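Local coordinates for protein MHC class I antigen (Ctenopharyngodon idella, PDB 5H5Z) that probably presents peptides to T cells as a bony fish MHC class I heavy chain paired with beta-2-microglobulin, at residues A[253-256]-A[261-264]; A[185-188]-A[193-196]; A[196-201]-A[206-211]; A[25-30]-A[173-178]; A[99-102]-A[106-109]. One frame throughout, in Å; residues are numbered along the deposited sequence.

Contact 1 of 5, residues A[253-256]-A[261-264]; sequences SCVV and KTIR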
loop_
_atom_site.group_PDB
_atom_site.type_symbol
_atom_site.label_atom_id
_atom_site.label_comp_id
_atom_site.label_asym_id
_atom_site.label_seq_id
_atom_site.Cartn_x
_atom_site.Cartn_y
_atom_site.Cartn_z
ATOM N N SER A 253 -5.676 -27.173 -16.118
ATOM C CA SER A 253 -4.482 -26.346 -16.185
ATOM C C SER A 253 -4.785 -24.959 -15.634
ATOM O O SER A 253 -5.944 -24.550 -15.595
ATOM C CB SER A 253 -3.983 -26.243 -17.630
ATOM O OG SER A 253 -4.948 -25.615 -18.457
ATOM N N CYS A 254 -3.741 -24.258 -15.197
ATOM C CA CYS A 254 -3.850 -22.852 -14.826
ATOM C C CYS A 254 -3.243 -22.007 -15.928
ATOM O O CYS A 254 -2.207 -22.370 -16.489
ATOM C CB CYS A 254 -3.113 -22.558 -13.519
ATOM S SG CYS A 254 -3.161 -20.799 -13.122
ATOM N N VAL A 255 -3.888 -20.883 -16.234
ATOM C CA VAL A 255 -3.349 -19.925 -17.193
ATOM C C VAL A 255 -3.155 -18.576 -16.501
ATOM O O VAL A 255 -4.099 -18.012 -15.945
ATOM C CB VAL A 255 -4.247 -19.776 -18.446
ATOM C CG1 VAL A 255 -3.621 -18.809 -19.445
ATOM C CG2 VAL A 255 -4.487 -21.129 -19.109
ATOM N N VAL A 256 -1.920 -18.081 -16.519
ATOM C CA VAL A 256 -1.608 -16.758 -15.975
ATOM C C VAL A 256 -1.277 -15.800 -17.115
ATOM O O VAL A 256 -0.337 -16.037 -17.886
ATOM C CB VAL A 256 -0.445 -16.799 -14.955
ATOM C CG1 VAL A 256 -0.162 -15.408 -14.413
ATOM C CG2 VAL A 256 -0.772 -17.739 -13.808
ATOM N N LYS A 261 0.716 -11.693 -22.500
ATOM C CA LYS A 261 1.475 -12.936 -22.616
ATOM C C LYS A 261 0.961 -13.923 -21.579
ATOM O O LYS A 261 0.564 -13.518 -20.483
ATOM C CB LYS A 261 2.973 -12.670 -22.430
ATOM C CG LYS A 261 3.568 -11.744 -23.487
ATOM C CD LYS A 261 5.027 -11.393 -23.209
ATOM C CE LYS A 261 5.976 -12.501 -23.649
ATOM N NZ LYS A 261 6.027 -12.666 -25.132
ATOM N N THR A 262 0.957 -15.209 -21.927
ATOM C CA THR A 262 0.393 -16.235 -21.051
ATOM C C THR A 262 1.398 -17.318 -20.677
ATOM O O THR A 262 2.244 -17.707 -21.488
ATOM C CB THR A 262 -0.841 -16.919 -21.680
ATOM O OG1 THR A 262 -0.506 -17.401 -22.986
ATOM C CG2 THR A 262 -2.012 -15.956 -21.779
ATOM N N ILE A 263 1.292 -17.788 -19.438
ATOM C CA ILE A 263 2.045 -18.934 -18.942
ATOM C C ILE A 263 1.011 -19.979 -18.501
ATOM O O ILE A 263 0.007 -19.627 -17.879
ATOM C CB ILE A 263 2.987 -18.529 -17.778
ATOM C CG1 ILE A 263 3.906 -17.374 -18.214
ATOM C CG2 ILE A 263 3.827 -19.718 -17.323
ATOM C CD1 ILE A 263 4.603 -16.636 -17.084
ATOM N N ARG A 264 1.232 -21.244 -18.858
ATOM C CA ARG A 264 0.314 -22.324 -18.503
ATOM C C ARG A 264 1.011 -23.391 -17.653
ATOM O O ARG A 264 2.124 -23.815 -17.963
ATOM C CB ARG A 264 -0.292 -22.950 -19.770
ATOM C CG ARG A 264 -1.365 -24.006 -19.519
ATOM C CD ARG A 264 -1.847 -24.652 -20.812
ATOM N NE ARG A 264 -2.508 -23.695 -21.702
ATOM C CZ ARG A 264 -3.820 -23.466 -21.738
ATOM N NH1 ARG A 264 -4.646 -24.124 -20.929
ATOM N NH2 ARG A 264 -4.309 -22.570 -22.589
#
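R264 lies against V255 and S253 of the neighbouring strand and buries more surface here than any other residue. Its CG stands anti to the backbone N (chi1 -175°), and the chain bends at chi3. The bend brings the guanidinium over V255. CG2 of V255 packs on one face of that group, off centre toward its rim, 3.5 Å from R264 NH1. At the edge, close to the guanidinium plane, R264 NH1 donates to S253 OG at 2.9 Å. That bond is bent, with 135° at the hydrogen. The same NH1 also bonds OE1 of Q211. Two acceptors and a methyl group thus restrict the turning of the guanidinium. The other methyl of V255, CG1, meets CG2 of T262 at 4.0 Å.

V255 and R264 form a non-hydrogen-bonded antiparallel pair. V256 and I263 form the next, hydrogen-bonded pair, with V256 N to I263 O at 2.8 Å and I263 N to V256 O at 2.9 Å. The first of these is nearly straight, at 171°. Both of their side chains lie on the opposite face of the sheet from V255 and R264.

This is the F-G hairpin of an immunoglobulin C1-type domain. V256 packs across the sandwich on V183, C196 and A198, and C254 is disulfide-bonded to C196. Strand 252-258 has strand 207-212 on its other side, while strand 261-266 ends the sheet within this chain.

Contact 2 of 5, residues A[185-188]-A[193-196]; sequences LLQK and PVTC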
loop_
_atom_site.group_PDB
_atom_site.type_symbol
_atom_site.label_atom_id
_atom_site.label_comp_id
_atom_site.label_asym_id
_atom_site.label_seq_id
_atom_site.Cartn_x
_atom_site.Cartn_y
_atom_site.Cartn_z
ATOM N N LEU A 185 2.389 -24.283 -9.635
ATOM C CA LEU A 185 1.182 -24.975 -9.189
ATOM C C LEU A 185 1.519 -25.705 -7.906
ATOM O O LEU A 185 2.456 -26.512 -7.871
ATOM C CB LEU A 185 0.687 -25.981 -10.231
ATOM C CG LEU A 185 -0.334 -25.576 -11.293
ATOM C CD1 LEU A 185 -0.844 -26.825 -11.991
ATOM C CD2 LEU A 185 -1.502 -24.784 -10.723
ATOM N N LEU A 186 0.741 -25.424 -6.863
ATOM C CA LEU A 186 1.034 -25.910 -5.521
ATOM C C LEU A 186 -0.065 -26.820 -5.026
ATOM O O LEU A 186 -1.243 -26.598 -5.308
ATOM C CB LEU A 186 1.181 -24.734 -4.549
ATOM C CG LEU A 186 2.040 -23.525 -4.952
ATOM C CD1 LEU A 186 2.052 -22.471 -3.854
ATOM C CD2 LEU A 186 3.454 -23.932 -5.331
ATOM N N GLN A 187 0.323 -27.847 -4.286
ATOM C CA GLN A 187 -0.644 -28.739 -3.666
ATOM C C GLN A 187 -0.051 -29.334 -2.401
ATOM O O GLN A 187 1.084 -29.806 -2.405
ATOM C CB GLN A 187 -1.035 -29.847 -4.639
ATOM C CG GLN A 187 -2.313 -30.571 -4.259
ATOM C CD GLN A 187 -2.683 -31.663 -5.242
ATOM O OE1 GLN A 187 -1.816 -32.276 -5.855
ATOM N NE2 GLN A 187 -3.978 -31.924 -5.383
ATOM N N LYS A 188 -0.823 -29.306 -1.320
ATOM C CA LYS A 188 -0.357 -29.811 -0.034
ATOM C C LYS A 188 -0.471 -31.330 0.059
ATOM O O LYS A 188 0.369 -31.988 0.667
ATOM C CB LYS A 188 -1.128 -29.148 1.105
ATOM C CG LYS A 188 -0.917 -27.643 1.184
ATOM C CD LYS A 188 -1.444 -27.061 2.486
ATOM C CE LYS A 188 -0.657 -27.557 3.691
ATOM N NZ LYS A 188 0.556 -26.737 3.954
ATOM N N PRO A 193 -6.898 -29.163 -2.473
ATOM C CA PRO A 193 -7.013 -28.195 -3.568
ATOM C C PRO A 193 -5.662 -27.866 -4.207
ATOM O O PRO A 193 -4.607 -28.106 -3.610
ATOM C CB PRO A 193 -7.585 -26.948 -2.882
ATOM C CG PRO A 193 -8.252 -27.446 -1.645
ATOM C CD PRO A 193 -7.445 -28.632 -1.206
ATOM N N VAL A 194 -5.707 -27.331 -5.422
ATOM C CA VAL A 194 -4.498 -26.953 -6.147
ATOM C C VAL A 194 -4.472 -25.435 -6.264
ATOM O O VAL A 194 -5.475 -24.822 -6.639
ATOM C CB VAL A 194 -4.441 -27.608 -7.542
ATOM C CG1 VAL A 194 -3.182 -27.182 -8.285
ATOM C CG2 VAL A 194 -4.507 -29.132 -7.425
ATOM N N THR A 195 -3.329 -24.842 -5.922
ATOM C CA THR A 195 -3.151 -23.392 -5.943
ATOM C C THR A 195 -2.220 -22.971 -7.081
ATOM O O THR A 195 -1.089 -23.451 -7.191
ATOM C CB THR A 195 -2.593 -22.868 -4.601
ATOM O OG1 THR A 195 -3.533 -23.139 -3.557
ATOM C CG2 THR A 195 -2.353 -21.357 -4.652
ATOM N N CYS A 196 -2.710 -22.074 -7.926
ATOM C CA CYS A 196 -1.877 -21.451 -8.956
ATOM C C CYS A 196 -1.347 -20.126 -8.419
ATOM O O CYS A 196 -2.111 -19.180 -8.223
ATOM C CB CYS A 196 -2.700 -21.229 -10.219
ATOM S SG CYS A 196 -1.803 -20.555 -11.633
HETATM O O HOH W 1 -3.382 -27.956 -1.260
#
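Strands 182-187 and 194-201 form the A-B hairpin of the immunoglobulin C1-type domain. L186 and T195 make a hydrogen-bonded antiparallel pair. L186 N donates to T195 O at 2.7 Å, and T195 N returns a bond to L186 O at 2.8 Å. Both donors lie in the plane of the carbonyl they reach.

L185, V194 and C196 share the face that looks into the sandwich. One methyl of L185 does the touching. Its CD2 sits 3.8 Å from V194 CG1 and also 3.8 Å from C196 CB, so this one methyl touches two residues of the next strand. W210 of the other sheet packs on all three.

Q187 is on the same face. Its CG is anti to the backbone N (chi1 -163°) and the chain runs extended beyond it, passing V194 at a slant. Q187 NE2 comes 3.5 Å from V194 CG2, while its hydrogen bond goes to S192 O. On the other face L186 packs on P15 of beta-2-microglobulin, and K188 NZ forms salt bridges with E95 and the terminal carboxylate of M98 of that chain. Where the strands part, a water bridges them: it accepts from K188 N at 2.9 Å and donates to P193 O at 2.7 Å.

Contact 3 of 5, residues A[196-201]-A[206-211]; sequences CHATGF and VTITWQ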
loop_
_atom_site.group_PDB
_atom_site.type_symbol
_atom_site.label_atom_id
_atom_site.label_comp_id
_atom_site.label_asym_id
_atom_site.label_seq_id
_atom_site.Cartn_x
_atom_site.Cartn_y
_atom_site.Cartn_z
ATOM N N CYS A 196 -2.710 -22.074 -7.926
ATOM C CA CYS A 196 -1.877 -21.451 -8.956
ATOM C C CYS A 196 -1.347 -20.126 -8.419
ATOM O O CYS A 196 -2.111 -19.180 -8.223
ATOM C CB CYS A 196 -2.700 -21.229 -10.219
ATOM S SG CYS A 196 -1.803 -20.555 -11.633
ATOM N N HIS A 197 -0.038 -20.078 -8.183
ATOM C CA HIS A 197 0.612 -18.960 -7.516
ATOM C C HIS A 197 1.483 -18.196 -8.506
ATOM O O HIS A 197 2.355 -18.786 -9.145
ATOM C CB HIS A 197 1.463 -19.484 -6.351
ATOM C CG HIS A 197 2.200 -18.415 -5.602
ATOM N ND1 HIS A 197 1.587 -17.593 -4.679
ATOM C CD2 HIS A 197 3.502 -18.047 -5.626
ATOM C CE1 HIS A 197 2.479 -16.752 -4.182
ATOM N NE2 HIS A 197 3.648 -17.009 -4.738
ATOM N N ALA A 198 1.232 -16.891 -8.622
ATOM C CA ALA A 198 1.997 -16.002 -9.502
ATOM C C ALA A 198 2.668 -14.933 -8.662
ATOM O O ALA A 198 2.004 -14.270 -7.862
ATOM C CB ALA A 198 1.079 -15.361 -10.531
ATOM N N THR A 199 3.977 -14.754 -8.843
ATOM C CA THR A 199 4.726 -13.791 -8.029
ATOM C C THR A 199 5.818 -13.056 -8.809
ATOM O O THR A 199 6.308 -13.549 -9.829
ATOM C CB THR A 199 5.347 -14.450 -6.773
ATOM O OG1 THR A 199 5.739 -13.433 -5.839
ATOM C CG2 THR A 199 6.566 -15.317 -7.126
ATOM N N GLY A 200 6.192 -11.879 -8.313
ATOM C CA GLY A 200 7.349 -11.154 -8.825
ATOM C C GLY A 200 7.071 -10.294 -10.036
ATOM O O GLY A 200 7.995 -9.858 -10.716
ATOM N N PHE A 201 5.797 -10.040 -10.305
ATOM C CA PHE A 201 5.414 -9.321 -11.509
ATOM C C PHE A 201 5.166 -7.826 -11.273
ATOM O O PHE A 201 4.822 -7.393 -10.168
ATOM C CB PHE A 201 4.211 -9.992 -12.197
ATOM C CG PHE A 201 3.003 -10.142 -11.313
ATOM C CD1 PHE A 201 2.073 -9.114 -11.201
ATOM C CD2 PHE A 201 2.788 -11.323 -10.596
ATOM C CE1 PHE A 201 0.954 -9.257 -10.392
ATOM C CE2 PHE A 201 1.674 -11.466 -9.782
ATOM C CZ PHE A 201 0.757 -10.430 -9.677
ATOM N N VAL A 206 -2.925 -8.642 -13.223
ATOM C CA VAL A 206 -2.689 -10.026 -13.657
ATOM C C VAL A 206 -4.015 -10.791 -13.760
ATOM O O VAL A 206 -4.941 -10.542 -12.991
ATOM C CB VAL A 206 -1.666 -10.752 -12.739
ATOM C CG1 VAL A 206 -2.263 -11.088 -11.371
ATOM C CG2 VAL A 206 -1.125 -12.008 -13.404
ATOM N N THR A 207 -4.110 -11.701 -14.727
ATOM C CA THR A 207 -5.306 -12.522 -14.877
ATOM C C THR A 207 -4.947 -13.990 -14.703
ATOM O O THR A 207 -4.139 -14.535 -15.457
ATOM C CB THR A 207 -6.008 -12.275 -16.230
ATOM O OG1 THR A 207 -6.341 -10.888 -16.344
ATOM C CG2 THR A 207 -7.289 -13.095 -16.340
ATOM N N ILE A 208 -5.541 -14.619 -13.688
ATOM C CA ILE A 208 -5.317 -16.035 -13.423
ATOM C C ILE A 208 -6.622 -16.761 -13.690
ATOM O O ILE A 208 -7.664 -16.391 -13.151
ATOM C CB ILE A 208 -4.855 -16.296 -11.972
ATOM C CG1 ILE A 208 -3.604 -15.477 -11.652
ATOM C CG2 ILE A 208 -4.603 -17.783 -11.743
ATOM C CD1 ILE A 208 -3.143 -15.560 -10.213
ATOM N N THR A 209 -6.566 -17.779 -14.541
ATOM C CA THR A 209 -7.752 -18.561 -14.861
ATOM C C THR A 209 -7.443 -20.044 -14.817
ATOM O O THR A 209 -6.285 -20.459 -14.888
ATOM C CB THR A 209 -8.315 -18.226 -16.258
ATOM O OG1 THR A 209 -7.304 -18.445 -17.246
ATOM C CG2 THR A 209 -8.799 -16.781 -16.334
ATOM N N TRP A 210 -8.500 -20.835 -14.755
ATOM C CA TRP A 210 -8.389 -22.279 -14.789
ATOM C C TRP A 210 -9.094 -22.795 -16.027
ATOM O O TRP A 210 -10.095 -22.243 -16.454
ATOM C CB TRP A 210 -9.015 -22.896 -13.544
ATOM C CG TRP A 210 -8.281 -22.600 -12.290
ATOM C CD1 TRP A 210 -8.530 -21.588 -11.422
ATOM C CD2 TRP A 210 -7.178 -23.327 -11.750
ATOM N NE1 TRP A 210 -7.654 -21.633 -10.378
ATOM C CE2 TRP A 210 -6.812 -22.696 -10.553
ATOM C CE3 TRP A 210 -6.467 -24.454 -12.161
ATOM C CZ2 TRP A 210 -5.769 -23.146 -9.766
ATOM C CZ3 TRP A 210 -5.435 -24.901 -11.378
ATOM C CH2 TRP A 210 -5.094 -24.250 -10.193
ATOM N N GLN A 211 -8.548 -23.849 -16.612
ATOM C CA GLN A 211 -9.178 -24.478 -17.754
ATOM C C GLN A 211 -9.350 -25.972 -17.509
ATOM O O GLN A 211 -8.511 -26.613 -16.891
ATOM C CB GLN A 211 -8.373 -24.229 -19.031
ATOM C CG GLN A 211 -8.566 -22.839 -19.611
ATOM C CD GLN A 211 -8.279 -22.771 -21.098
ATOM O OE1 GLN A 211 -7.388 -23.448 -21.601
ATOM N NE2 GLN A 211 -9.036 -21.951 -21.807
#
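NE1 of W210 is hydrogen-bonded to OG of S238, while the six-membered end of the same indole reaches C196. W210 CZ2 lies 3.6 Å from C196 CB, which approaches the ring obliquely. C196 SG stands above the ring face but far off, 5.4 Å from the centroid of the six-membered ring. This is a sulfur-aromatic contact, and a tryptophan packed beside the intersheet disulfide is a hallmark of the immunoglobulin fold.

The two strands, B and C, belong to different sheets. Their axes are 8.8 Å apart, and side chains fill the gap. I208 has its CG2 anti to the backbone N, where it meets C196 SG at 3.9 Å. Its other branch ends in CD1, 4.2 Å from A198 CB.

At the end of the pair, V206 covers one face of the F201 ring. V206 CB is 4.2 Å from the ring centroid, a CH-pi contact, and V206 CG1 is 3.5 Å from F201 CZ. G200 and F201 both face F234 in a G1 beta bulge, and G200 takes the positive phi. Between the segments the contact is apolar, so it rests on shape and dispersion. The polar indole N-H, set within this buried region, is satisfied by S238.

Contact 4 of 5, residues A[25-30]-A[173-178]; sequences GMVDDG and DTLERK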
loop_
_atom_site.group_PDB
_atom_site.type_symbol
_atom_site.label_atom_id
_atom_site.label_comp_id
_atom_site.label_asym_id
_atom_site.label_seq_id
_atom_site.Cartn_x
_atom_site.Cartn_y
_atom_site.Cartn_z
ATOM N N GLY A 25 5.796 10.328 0.081
ATOM C CA GLY A 25 5.534 10.674 -1.308
ATOM C C GLY A 25 5.741 9.469 -2.195
ATOM O O GLY A 25 6.648 8.670 -1.955
ATOM N N MET A 26 4.896 9.346 -3.215
ATOM C CA MET A 26 4.873 8.176 -4.083
ATOM C C MET A 26 4.772 8.568 -5.552
ATOM O O MET A 26 4.051 9.505 -5.904
ATOM C CB MET A 26 3.673 7.286 -3.733
ATOM C CG MET A 26 3.731 6.640 -2.358
ATOM S SD MET A 26 2.147 5.896 -1.937
ATOM C CE MET A 26 1.216 7.331 -1.400
ATOM N N VAL A 27 5.499 7.847 -6.403
ATOM C CA VAL A 27 5.254 7.882 -7.836
ATOM C C VAL A 27 4.772 6.495 -8.240
ATOM O O VAL A 27 5.422 5.495 -7.913
ATOM C CB VAL A 27 6.508 8.325 -8.622
ATOM C CG1 VAL A 27 6.320 8.170 -10.131
ATOM C CG2 VAL A 27 6.816 9.772 -8.291
ATOM N N ASP A 28 3.622 6.444 -8.915
ATOM C CA ASP A 28 2.963 5.178 -9.283
ATOM C C ASP A 28 2.779 4.278 -8.061
ATOM O O ASP A 28 2.964 3.052 -8.126
ATOM C CB ASP A 28 3.740 4.462 -10.410
ATOM C CG ASP A 28 3.772 5.268 -11.708
ATOM O OD1 ASP A 28 3.189 6.374 -11.759
ATOM O OD2 ASP A 28 4.387 4.793 -12.684
ATOM N N ASP A 29 2.424 4.915 -6.944
ATOM C CA ASP A 29 2.149 4.244 -5.667
ATOM C C ASP A 29 3.359 3.550 -5.043
ATOM O O ASP A 29 3.217 2.741 -4.121
ATOM C CB ASP A 29 0.943 3.306 -5.805
ATOM C CG ASP A 29 -0.291 4.032 -6.305
ATOM O OD1 ASP A 29 -0.734 4.983 -5.629
ATOM O OD2 ASP A 29 -0.813 3.669 -7.378
ATOM N N GLY A 30 4.548 3.898 -5.530
ATOM C CA GLY A 30 5.801 3.436 -4.951
ATOM C C GLY A 30 6.485 4.589 -4.244
ATOM O O GLY A 30 6.696 5.654 -4.837
ATOM N N ASP A 173 13.263 3.743 -16.473
ATOM C CA ASP A 173 13.491 2.309 -16.623
ATOM C C ASP A 173 12.782 1.497 -15.526
ATOM O O ASP A 173 12.241 0.421 -15.787
ATOM C CB ASP A 173 14.992 2.008 -16.678
ATOM C CG ASP A 173 15.694 2.691 -17.856
ATOM O OD1 ASP A 173 15.152 2.697 -18.993
ATOM O OD2 ASP A 173 16.806 3.222 -17.640
ATOM N N THR A 174 12.755 2.033 -14.309
ATOM C CA THR A 174 12.077 1.377 -13.196
ATOM C C THR A 174 10.560 1.494 -13.320
ATOM O O THR A 174 9.838 0.516 -13.143
ATOM C CB THR A 174 12.525 1.961 -11.844
ATOM O OG1 THR A 174 13.957 2.004 -11.795
ATOM C CG2 THR A 174 12.000 1.112 -10.689
ATOM N N LEU A 175 10.089 2.697 -13.635
ATOM C CA LEU A 175 8.656 2.988 -13.698
ATOM C C LEU A 175 7.955 2.336 -14.889
ATOM O O LEU A 175 6.776 1.982 -14.799
ATOM C CB LEU A 175 8.421 4.505 -13.675
ATOM C CG LEU A 175 8.803 5.185 -12.355
ATOM C CD1 LEU A 175 8.746 6.695 -12.485
ATOM C CD2 LEU A 175 7.916 4.704 -11.208
ATOM N N GLU A 176 8.685 2.171 -15.992
ATOM C CA GLU A 176 8.146 1.538 -17.202
ATOM C C GLU A 176 8.467 0.044 -17.301
ATOM O O GLU A 176 8.234 -0.574 -18.348
ATOM C CB GLU A 176 8.672 2.240 -18.463
ATOM C CG GLU A 176 8.135 3.644 -18.707
ATOM C CD GLU A 176 8.460 4.158 -20.102
ATOM O OE1 GLU A 176 7.736 5.055 -20.588
ATOM O OE2 GLU A 176 9.435 3.674 -20.720
ATOM N N ARG A 177 9.002 -0.537 -16.228
ATOM C CA ARG A 177 9.422 -1.941 -16.273
ATOM C C ARG A 177 8.225 -2.883 -16.440
ATOM O O ARG A 177 7.124 -2.605 -15.949
ATOM C CB ARG A 177 10.257 -2.317 -15.043
ATOM C CG ARG A 177 9.448 -2.652 -13.793
ATOM C CD ARG A 177 10.359 -2.771 -12.585
ATOM N NE ARG A 177 9.641 -3.160 -11.375
ATOM C CZ ARG A 177 9.078 -2.307 -10.522
ATOM N NH1 ARG A 177 9.126 -1.000 -10.743
ATOM N NH2 ARG A 177 8.456 -2.767 -9.445
ATOM N N LYS A 178 8.456 -3.970 -17.169
ATOM C CA LYS A 178 7.482 -5.040 -17.347
ATOM C C LYS A 178 8.199 -6.314 -16.942
ATOM O O LYS A 178 9.089 -6.785 -17.660
ATOM C CB LYS A 178 7.017 -5.139 -18.809
ATOM C CG LYS A 178 6.542 -3.834 -19.438
ATOM C CD LYS A 178 5.188 -3.406 -18.897
ATOM C CE LYS A 178 4.658 -2.178 -19.623
ATOM N NZ LYS A 178 5.290 -0.921 -19.139
HETATM O O HOH W 2 5.062 2.246 -12.716
#
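L175 pushes its two methyl groups against V27 and D28, and these three side chains make the whole direct contact. L175 has CG anti to the carbonyl carbon (chi1 -67°), which sends CD1 and CD2 toward the strand end. L175 CD1 meets V27 CG1 at 3.7 Å. The two side chains cross at about a right angle. V27 holds CG1 anti to its own N (chi1 172°), and this is the branch that touches. CD2 of L175 also reaches V27 CG1, at 4.0 Å, and lies 3.8 Å from D28 OD2.

V27 to G30 form a type I' beta turn between two strands of the peptide-platform sheet, and D28 is its second residue. The D28 carboxylate is well held. OD1 is hydrogen-bonded to S4 N, and OD2 to H3 ND1. A water also donates to D28 OD2 at 2.6 Å and to L175 O at 2.7 Å, so it ties the turn to the helix end.

Past the helix, R177 curls back. Its NH1 donates to T174 O at 2.9 Å, from above the carbonyl plane, and the guanidinium makes a cation-pi contact with Y202. K178 NZ likewise returns to E176 O at 3.1 Å. The contact thus combines a small apolar patch with one water bridge. The several donors round D28 would probably favour its ionised form, and carbonyls near the helix end gain water and side-chain partners.

Contact 5 of 5, residues A[99-102]-A[106-109]; sequences ELND and TQGF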
loop_
_atom_site.group_PDB
_atom_site.type_symbol
_atom_site.label_atom_id
_atom_site.label_comp_id
_atom_site.label_asym_id
_atom_site.label_seq_id
_atom_site.Cartn_x
_atom_site.Cartn_y
_atom_site.Cartn_z
ATOM N N GLU A 99 -2.203 13.032 -11.751
ATOM C CA GLU A 99 -1.935 11.966 -12.709
ATOM C C GLU A 99 -1.743 12.534 -14.094
ATOM O O GLU A 99 -2.492 13.311 -14.499
ATOM C CB GLU A 99 -3.123 11.045 -12.812
ATOM C CG GLU A 99 -3.516 10.437 -11.493
ATOM C CD GLU A 99 -4.560 9.326 -11.617
ATOM O OE1 GLU A 99 -4.175 8.188 -11.343
ATOM O OE2 GLU A 99 -5.736 9.584 -11.936
ATOM N N LEU A 100 -0.778 12.010 -14.801
ATOM C CA LEU A 100 -0.618 12.313 -16.183
ATOM C C LEU A 100 -0.896 11.101 -17.059
ATOM O O LEU A 100 -0.229 10.151 -16.943
ATOM C CB LEU A 100 0.817 12.807 -16.406
ATOM C CG LEU A 100 1.258 13.130 -17.818
ATOM C CD1 LEU A 100 0.490 14.285 -18.366
ATOM C CD2 LEU A 100 2.726 13.421 -17.770
ATOM N N ASN A 101 -1.938 11.174 -17.849
ATOM C CA ASN A 101 -2.301 10.135 -18.815
ATOM C C ASN A 101 -1.483 10.226 -20.113
ATOM O O ASN A 101 -0.818 11.161 -20.276
ATOM C CB ASN A 101 -3.791 10.221 -19.089
ATOM C CG ASN A 101 -4.597 10.376 -17.837
ATOM O OD1 ASN A 101 -5.343 11.319 -17.684
ATOM N ND2 ASN A 101 -4.434 9.466 -16.922
ATOM N N ASP A 102 -1.534 9.249 -21.028
ATOM C CA ASP A 102 -0.738 9.342 -22.275
ATOM C C ASP A 102 -1.064 10.511 -23.216
ATOM O O ASP A 102 -0.174 11.009 -23.933
ATOM C CB ASP A 102 -0.810 8.083 -23.117
ATOM C CG ASP A 102 0.035 6.928 -22.573
ATOM O OD1 ASP A 102 1.122 7.210 -22.034
ATOM O OD2 ASP A 102 -0.403 5.760 -22.720
ATOM N N THR A 106 -4.546 15.463 -17.746
ATOM C CA THR A 106 -4.156 15.391 -16.373
ATOM C C THR A 106 -5.393 15.312 -15.433
ATOM O O THR A 106 -6.429 15.762 -15.766
ATOM C CB THR A 106 -3.281 16.598 -15.957
ATOM O OG1 THR A 106 -4.056 17.785 -16.031
ATOM C CG2 THR A 106 -2.092 16.742 -16.855
ATOM N N GLN A 107 -5.203 14.716 -14.288
ATOM C CA GLN A 107 -6.225 14.664 -13.251
ATOM C C GLN A 107 -5.531 15.041 -11.951
ATOM O O GLN A 107 -4.305 15.012 -11.867
ATOM C CB GLN A 107 -6.835 13.259 -13.138
ATOM C CG GLN A 107 -7.529 12.738 -14.395
ATOM C CD GLN A 107 -8.973 13.202 -14.530
ATOM O OE1 GLN A 107 -9.613 13.593 -13.552
ATOM N NE2 GLN A 107 -9.496 13.150 -15.748
ATOM N N GLY A 108 -6.308 15.400 -10.937
ATOM C CA GLY A 108 -5.749 15.674 -9.626
ATOM C C GLY A 108 -6.809 15.691 -8.547
ATOM O O GLY A 108 -7.995 15.875 -8.838
ATOM N N PHE A 109 -6.379 15.492 -7.305
ATOM C CA PHE A 109 -7.282 15.475 -6.152
ATOM C C PHE A 109 -6.610 16.107 -4.936
ATOM O O PHE A 109 -5.380 16.172 -4.863
ATOM C CB PHE A 109 -7.703 14.034 -5.826
ATOM C CG PHE A 109 -6.561 13.153 -5.410
ATOM C CD1 PHE A 109 -5.743 12.553 -6.367
ATOM C CD2 PHE A 109 -6.298 12.920 -4.061
ATOM C CE1 PHE A 109 -4.682 11.744 -5.988
ATOM C CE2 PHE A 109 -5.240 12.108 -3.676
ATOM C CZ PHE A 109 -4.433 11.519 -4.640
#
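E99 and Q107 exchange two backbone hydrogen bonds in the hairpin of strands 90-100 and 106-114, part of the antiparallel floor of the MHC class I peptide platform. E99 N donates to Q107 O at 2.9 Å, and Q107 N donates to E99 O at 3.1 Å. They differ in approach. The second donor lies in the plane of the E99 carbonyl, whereas E99 N sits above the Q107 carbonyl, 39° out of its plane. E99 O also takes a CA-H...O contact from T106 CA at 3.3 Å.

The side chains of E99 and Q107 share one face of the sheet. E99 runs extended beyond CG, and its OE2 comes 4.0 Å from Q107 CB. Q107 bends at chi2, which leads its amide away from the glutamate. The carboxylate and amide planes stand 83° apart. Further along the strand, F109 makes a cation-pi contact with K59 of beta-2-microglobulin.

L100 and T106, a non-hydrogen-bonded pair, face the other way. Helix 148-170 covers them, with I161 touching both. L100 has CG anti to the backbone N (chi1 177°), and the branch that reaches its partner is CD1, 3.9 Å from T106 CG2.

How the contacts relate
From the N terminus, contact 4 opens first, at 25-30, and closes only at 173-178. It joins a turn of the platform sheet to the end of helix 172-175. Contact 5 is a short hairpin that opens and closes within that long loop, in the same sheet. The other three follow in the immunoglobulin domain, in the order 2, 3, 1. Contact 2 closes the hairpin of its first two strands and ends at C196, where contact 3 begins. Contact 3 crosses to the second sheet. Contact 1 closes the last hairpin, in that second sheet. The C196-C254 disulfide joins contacts 2 and 3 to contact 1. Contacts 3 and 4 do not touch, but their nearest atoms are about 6 Å apart.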